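Local coordinates for protein beta-mannosidase (Trichoderma harzianum, PDB 4CVU) that probably hydrolyses beta-mannosides, releasing mannose from their non-reducing ends, as a secreted fungal beta-mannosidase of glycoside hydrolase family 2, at residues T117-C121 with D122-G126; P128-Q131 with F132-W135. All blocks are in the same frame, centred on the assembly; numbering follows the deposited sequence.

Interaction 1. Residues T117-C121 with D122-G126. With MAN (alpha-D-mannopyranose), chain C; MAN (alpha-D-mannopyranose), chain B; NAG (2-acetamido-2-deoxy-beta-D-glucopyranose), chain D; NAG (2-acetamido-2-deoxy-beta-D-glucopyranose), chain E.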
loop_
_atom_site.group_PDB
_atom_site.type_symbol
_atom_site.label_atom_id
_atom_site.label_comp_id
_atom_site.label_asym_id
_atom_site.label_seq_id
_atom_site.Cartn_x
_atom_site.Cartn_y
_atom_site.Cartn_z
ATOM N N THR A 117 17.938 -32.053 -1.216
ATOM C CA THR A 117 18.669 -33.088 -1.921
ATOM C C THR A 117 19.852 -32.377 -2.574
ATOM O O THR A 117 19.662 -31.556 -3.464
ATOM C CB THR A 117 17.774 -33.781 -2.969
ATOM O OG1 THR A 117 16.647 -34.373 -2.316
ATOM C CG2 THR A 117 18.540 -34.869 -3.736
ATOM N N VAL A 118 21.058 -32.669 -2.101
ATOM C CA VAL A 118 22.255 -32.006 -2.603
ATOM C C VAL A 118 22.863 -32.860 -3.718
ATOM O O VAL A 118 23.037 -34.075 -3.538
ATOM C CB VAL A 118 23.291 -31.819 -1.473
ATOM C CG1 VAL A 118 24.498 -31.037 -1.974
ATOM C CG2 VAL A 118 22.666 -31.122 -0.268
ATOM N N LYS A 119 23.175 -32.225 -4.849
ATOM C CA LYS A 119 23.798 -32.881 -5.988
ATOM C C LYS A 119 25.039 -32.142 -6.441
ATOM O O LYS A 119 25.052 -30.920 -6.515
ATOM C CB LYS A 119 22.855 -32.976 -7.185
ATOM C CG LYS A 119 21.758 -34.003 -7.054
ATOM C CD LYS A 119 21.068 -34.214 -8.393
ATOM C CE LYS A 119 19.707 -34.863 -8.211
ATOM N NZ LYS A 119 19.220 -35.536 -9.449
ATOM N N PHE A 120 26.072 -32.901 -6.783
ATOM C CA PHE A 120 27.325 -32.341 -7.250
ATOM C C PHE A 120 27.737 -33.137 -8.493
ATOM O O PHE A 120 27.918 -34.366 -8.438
ATOM C CB PHE A 120 28.392 -32.402 -6.143
ATOM C CG PHE A 120 29.612 -31.570 -6.428
ATOM C CD1 PHE A 120 29.599 -30.207 -6.222
ATOM C CD2 PHE A 120 30.763 -32.146 -6.919
ATOM C CE1 PHE A 120 30.716 -29.433 -6.474
ATOM C CE2 PHE A 120 31.887 -31.375 -7.182
ATOM C CZ PHE A 120 31.869 -30.024 -6.956
ATOM N N CYS A 121 27.863 -32.423 -9.606
ATOM C CA CYS A 121 27.994 -33.029 -10.932
ATOM C C CYS A 121 26.955 -34.135 -11.122
ATOM O O CYS A 121 27.293 -35.262 -11.470
ATOM C CB CYS A 121 29.411 -33.571 -11.142
ATOM S SG CYS A 121 29.760 -33.905 -12.892
ATOM N N ASP A 122 25.706 -33.842 -10.811
ATOM C CA ASP A 122 24.578 -34.744 -11.065
ATOM C C ASP A 122 24.473 -36.001 -10.157
ATOM O O ASP A 122 23.622 -36.848 -10.356
ATOM C CB ASP A 122 24.597 -35.149 -12.528
ATOM C CG ASP A 122 23.301 -34.880 -13.225
ATOM O OD1 ASP A 122 22.248 -34.906 -12.566
ATOM O OD2 ASP A 122 23.331 -34.651 -14.444
ATOM N N HIS A 123 25.308 -36.077 -9.134
ATOM C CA HIS A 123 25.276 -37.151 -8.174
ATOM C C HIS A 123 24.670 -36.711 -6.855
ATOM O O HIS A 123 25.124 -35.760 -6.298
ATOM C CB HIS A 123 26.707 -37.591 -7.916
ATOM C CG HIS A 123 27.369 -38.198 -9.111
ATOM N ND1 HIS A 123 28.443 -39.044 -9.009
ATOM C CD2 HIS A 123 27.082 -38.113 -10.425
ATOM C CE1 HIS A 123 28.806 -39.433 -10.214
ATOM N NE2 HIS A 123 27.994 -38.883 -11.091
ATOM N N ILE A 124 23.690 -37.441 -6.343
ATOM C CA ILE A 124 23.164 -37.136 -5.038
ATOM C C ILE A 124 24.236 -37.475 -4.033
ATOM O O ILE A 124 24.599 -38.620 -3.869
ATOM C CB ILE A 124 21.887 -37.902 -4.711
ATOM C CG1 ILE A 124 20.777 -37.437 -5.622
ATOM C CG2 ILE A 124 21.483 -37.652 -3.267
ATOM C CD1 ILE A 124 19.610 -38.359 -5.700
ATOM N N VAL A 125 24.724 -36.458 -3.345
ATOM C CA VAL A 125 25.772 -36.646 -2.352
ATOM C C VAL A 125 25.252 -36.497 -0.908
ATOM O O VAL A 125 25.951 -36.847 0.044
ATOM C CB VAL A 125 26.944 -35.688 -2.632
ATOM C CG1 VAL A 125 27.994 -35.774 -1.548
ATOM C CG2 VAL A 125 27.582 -36.011 -3.971
ATOM N N GLY A 126 24.028 -35.982 -0.743
ATOM C CA GLY A 126 23.457 -35.826 0.596
ATOM C C GLY A 126 21.996 -35.431 0.627
ATOM O O GLY A 126 21.505 -34.830 -0.312
HETATM C C1 MAN C . 23.160 -43.060 -5.785
HETATM C C2 MAN C . 24.351 -42.511 -6.568
HETATM C C3 MAN C . 24.087 -41.068 -7.001
HETATM C C4 MAN C . 22.753 -40.987 -7.744
HETATM C C5 MAN C . 21.635 -41.518 -6.832
HETATM C C6 MAN C . 20.269 -41.483 -7.504
HETATM O O2 MAN C . 24.622 -43.333 -7.690
HETATM O O3 MAN C . 25.154 -40.583 -7.791
HETATM O O4 MAN C . 22.503 -39.657 -8.161
HETATM O O5 MAN C . 21.917 -42.854 -6.428
HETATM O O6 MAN C . 19.296 -42.018 -6.619
HETATM C C1 MAN B . 21.241 -42.007 -3.182
HETATM C C2 MAN B . 22.281 -43.038 -3.621
HETATM C C3 MAN B . 23.076 -43.494 -2.411
HETATM C C4 MAN B . 23.698 -42.263 -1.752
HETATM C C5 MAN B . 22.618 -41.234 -1.410
HETATM C C6 MAN B . 23.215 -39.971 -0.797
HETATM O O2 MAN B . 23.182 -42.419 -4.516
HETATM O O3 MAN B . 24.095 -44.388 -2.796
HETATM O O4 MAN B . 24.336 -42.626 -0.553
HETATM O O5 MAN B . 21.878 -40.897 -2.558
HETATM O O6 MAN B . 22.120 -39.193 -0.379
HETATM C C1 NAG D . 11.377 -32.130 -3.444
HETATM C C2 NAG D . 11.729 -33.218 -4.489
HETATM C C3 NAG D . 11.920 -34.566 -3.810
HETATM C C4 NAG D . 12.855 -34.478 -2.606
HETATM C C5 NAG D . 12.495 -33.283 -1.687
HETATM C C6 NAG D . 13.540 -33.063 -0.570
HETATM C C7 NAG D . 10.856 -32.808 -6.714
HETATM C C8 NAG D . 9.747 -32.951 -7.715
HETATM N N2 NAG D . 10.687 -33.333 -5.505
HETATM O O3 NAG D . 12.434 -35.477 -4.771
HETATM O O4 NAG D . 12.736 -35.689 -1.872
HETATM O O5 NAG D . 12.369 -32.087 -2.436
HETATM O O6 NAG D . 14.758 -32.543 -1.077
HETATM O O7 NAG D . 11.866 -32.216 -7.028
HETATM C C1 NAG E . 14.017 -36.361 -1.748
HETATM C C2 NAG E . 13.982 -37.357 -0.590
HETATM C C3 NAG E . 15.316 -38.104 -0.456
HETATM C C4 NAG E . 15.779 -38.655 -1.794
HETATM C C5 NAG E . 15.739 -37.540 -2.854
HETATM C C6 NAG E . 16.157 -38.052 -4.225
HETATM C C7 NAG E . 12.590 -36.660 1.332
HETATM C C8 NAG E . 11.391 -37.324 0.796
HETATM N N2 NAG E . 13.721 -36.688 0.663
HETATM O O3 NAG E . 15.217 -39.117 0.518
HETATM O O4 NAG E . 17.106 -39.118 -1.616
HETATM O O5 NAG E . 14.418 -37.033 -2.946
HETATM O O6 NAG E . 15.152 -38.950 -4.607
HETATM O O7 NAG E . 12.507 -36.037 2.406
#
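Lys119 CG and Ile124 CG1 each stand anti to their own carbonyl carbon (chi1 -74° and -67°), and the extended lysine chain slants across the isoleucine, Lys119 CE 3.8 Å from Ile124 CG1. They are a non-hydrogen-bonded pair in a beta hairpin, whose type I' turn places Cys121 and Asp122, both with positive phi, between strands 116-120 and 123-126. The second strand is an outermost strand of an antiparallel sheet in the galactose-binding-like domain. Next to the turn, Phe120 N donates to His123 O at 3.1 Å; the return bond runs from His123 N to Phe120 O at 3.2 Å. Further on, Val125 and Gly126 both lie opposite Val118, a classic beta bulge that shifts the register by one. Val118 O receives Val125 N at 2.9 Å, while Val118 N gives its hydrogen to Gly126 O at 2.8 Å. Val118, Phe120 and His123 lie on one face, where Val118 packs on Leu107 and Phe109 of strand 103-109 and Phe120 on helix 140-145. A disulfide from Cys121 to Cys146 ties the turn to the residue just after that helix. Lys119 and Ile124 occupy the other face, and Ile124 there meets sugars attached to the protein itself. CD1 of Ile124 touches both the mannose of chain C and the N-acetylglucosamine of chain E, and CG2 comes 3.3 Å from O6 of the chain B mannose. Thr117 OG1 is hydrogen-bonded to O6 of the NAG of chain D at 2.9 Å. The backbone of the edge strand also holds a sugar: Ile124 N donates to O4 of the chain C mannose, 3.1 Å away and almost straight at 173°.

Interaction 2. Residues P128-Q131 with F132-W135. With NA (sodium ion), chain F; MAN (alpha-D-mannopyranose), chain G.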
loop_
_atom_site.group_PDB
_atom_site.type_symbol
_atom_site.label_atom_id
_atom_site.label_comp_id
_atom_site.label_asym_id
_atom_site.label_seq_id
_atom_site.Cartn_x
_atom_site.Cartn_y
_atom_site.Cartn_z
ATOM N N PRO A 128 20.104 -33.645 3.533
ATOM C CA PRO A 128 19.957 -32.970 4.828
ATOM C C PRO A 128 18.500 -32.830 5.277
ATOM O O PRO A 128 17.606 -32.592 4.449
ATOM C CB PRO A 128 20.574 -31.577 4.605
ATOM C CG PRO A 128 21.106 -31.529 3.220
ATOM C CD PRO A 128 20.915 -32.870 2.574
ATOM N N ASP A 129 18.257 -32.972 6.573
ATOM C CA ASP A 129 16.907 -32.791 7.111
ATOM C C ASP A 129 16.865 -32.112 8.476
ATOM O O ASP A 129 16.103 -32.505 9.349
ATOM C CB ASP A 129 16.203 -34.136 7.177
ATOM C CG ASP A 129 16.917 -35.129 8.090
ATOM O OD1 ASP A 129 18.066 -34.869 8.521
ATOM O OD2 ASP A 129 16.291 -36.163 8.379
ATOM N N ASN A 130 17.696 -31.093 8.651
ATOM C CA ASN A 130 17.717 -30.325 9.897
ATOM C C ASN A 130 18.211 -28.924 9.653
ATOM O O ASN A 130 19.371 -28.704 9.306
ATOM C CB ASN A 130 18.585 -31.018 10.968
ATOM C CG ASN A 130 18.319 -30.485 12.378
ATOM O OD1 ASN A 130 18.191 -29.271 12.593
ATOM N ND2 ASN A 130 18.268 -31.379 13.349
ATOM N N GLN A 131 17.325 -27.960 9.850
ATOM C CA GLN A 131 17.680 -26.560 9.725
ATOM C C GLN A 131 18.843 -26.173 10.631
ATOM O O GLN A 131 19.618 -25.311 10.284
ATOM C CB GLN A 131 16.462 -25.687 10.091
ATOM C CG GLN A 131 16.692 -24.208 9.933
ATOM C CD GLN A 131 15.456 -23.321 10.190
ATOM O OE1 GLN A 131 14.339 -23.770 10.473
ATOM N NE2 GLN A 131 15.697 -22.045 10.149
ATOM N N PHE A 132 18.922 -26.798 11.810
ATOM C CA PHE A 132 19.804 -26.380 12.889
ATOM C C PHE A 132 21.178 -27.101 12.917
ATOM O O PHE A 132 21.876 -27.018 13.940
ATOM C CB PHE A 132 19.089 -26.626 14.234
ATOM C CG PHE A 132 17.678 -26.114 14.270
ATOM C CD1 PHE A 132 17.393 -24.828 13.859
ATOM C CD2 PHE A 132 16.652 -26.908 14.748
ATOM C CE1 PHE A 132 16.079 -24.356 13.884
ATOM C CE2 PHE A 132 15.336 -26.446 14.785
ATOM C CZ PHE A 132 15.052 -25.164 14.372
ATOM N N ARG A 133 21.560 -27.765 11.809
ATOM C CA ARG A 133 22.820 -28.535 11.716
ATOM C C ARG A 133 23.753 -28.054 10.617
ATOM O O ARG A 133 23.314 -27.595 9.565
ATOM C CB ARG A 133 22.553 -30.036 11.502
ATOM C CG ARG A 133 22.113 -30.745 12.762
ATOM C CD ARG A 133 21.764 -32.189 12.546
ATOM N NE ARG A 133 22.930 -33.084 12.459
ATOM C CZ ARG A 133 22.853 -34.381 12.195
ATOM N NH1 ARG A 133 21.670 -34.950 11.987
ATOM N NH2 ARG A 133 23.958 -35.123 12.134
ATOM N N GLN A 134 25.056 -28.180 10.897
ATOM C CA GLN A 134 26.091 -27.979 9.905
ATOM C C GLN A 134 26.255 -29.311 9.192
ATOM O O GLN A 134 26.465 -30.356 9.847
ATOM C CB GLN A 134 27.401 -27.610 10.587
ATOM C CG GLN A 134 28.597 -27.399 9.668
ATOM C CD GLN A 134 29.826 -26.971 10.454
ATOM O OE1 GLN A 134 30.214 -27.643 11.415
ATOM N NE2 GLN A 134 30.461 -25.871 10.037
ATOM N N TRP A 135 26.144 -29.285 7.865
ATOM C CA TRP A 135 26.282 -30.499 7.075
ATOM C C TRP A 135 27.552 -30.412 6.247
ATOM O O TRP A 135 27.892 -29.342 5.749
ATOM C CB TRP A 135 25.060 -30.683 6.157
ATOM C CG TRP A 135 23.725 -30.799 6.879
ATOM C CD1 TRP A 135 22.769 -29.814 7.004
ATOM C CD2 TRP A 135 23.184 -31.955 7.539
ATOM N NE1 TRP A 135 21.685 -30.292 7.701
ATOM C CE2 TRP A 135 21.915 -31.599 8.042
ATOM C CE3 TRP A 135 23.638 -33.265 7.736
ATOM C CZ2 TRP A 135 21.114 -32.497 8.750
ATOM C CZ3 TRP A 135 22.828 -34.148 8.432
ATOM C CH2 TRP A 135 21.586 -33.763 8.930
HETATM NA NA NA F . 17.125 -38.210 9.747
HETATM C C1 MAN G . 12.121 -40.655 7.194
HETATM C C2 MAN G . 11.657 -40.010 8.497
HETATM C C3 MAN G . 11.954 -38.508 8.469
HETATM C C4 MAN G . 13.429 -38.259 8.135
HETATM C C5 MAN G . 13.775 -38.953 6.811
HETATM C C6 MAN G . 15.247 -38.814 6.420
HETATM O O2 MAN G . 12.320 -40.593 9.605
HETATM O O3 MAN G . 11.634 -37.967 9.722
HETATM O O4 MAN G . 13.694 -36.884 8.049
HETATM O O5 MAN G . 13.473 -40.331 6.917
HETATM O O6 MAN G . 15.452 -39.206 5.079
HETATM O O HOH W 1 21.074 -27.221 8.033
HETATM O O HOH W 2 18.726 -29.459 6.550
HETATM O O HOH W 3 18.302 -37.975 7.950
#
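Trp135 lies between Pro128 and Arg133: Pro128 CB sits squarely over one face, 3.6 Å from the centroid of the five-membered ring, and Arg133 CB lies over the opposite face, toward its rim. At the ring's edge, Trp135 NE1 donates to Asn130 O at 3.2 Å, the acceptor 15° out of the ring plane. The chain folds back here through a type I turn from Asn130 to Arg133, with an Asx turn laid over it: Asn130 CG stands anti to its own backbone N (chi1 -163°), and OD1 takes the Phe132 N-H at 2.7 Å. The Asn130 amide is steeply inclined to the Phe132 ring, whereas the Gln131 amide is only 20° from that ring's plane, with Gln131 CB over the ring's face. The far end of Gln131 is held by Glu194 N. With an alanine at Trp135, Pro128 and Arg133 would probably lose the wall between them and Asn130 O one of its donors. Asn130 ND2 and Arg133 NH1 both reach Asn463 OD1 on helix 458-475. Asp129, beside the tryptophan, binds the sodium ion through OD2 at 2.6 Å and accepts a hydrogen bond there from O4 of the chain G mannose at 2.7 Å.

Interaction 1 closes at Gly126 and interaction 2 opens at Pro128, so the two follow in series along one stretch of the galactose-binding-like domain, their centres about 16 Å apart. They meet directly where Val118 CG2 packs on Pro128 CD at 3.8 Å. The hairpin of interaction 1 lies at the edge of the six-stranded antiparallel sheet, whereas the loop of interaction 2 runs on into strand 135-138, an outermost strand of the four-stranded sheet; the chain thus crosses from one sheet to the other. Sugars lie along both. Interaction 1 stays within its domain, while interaction 2 also bonds helix 458-475, linking the domain to what is probably the catalytic barrel.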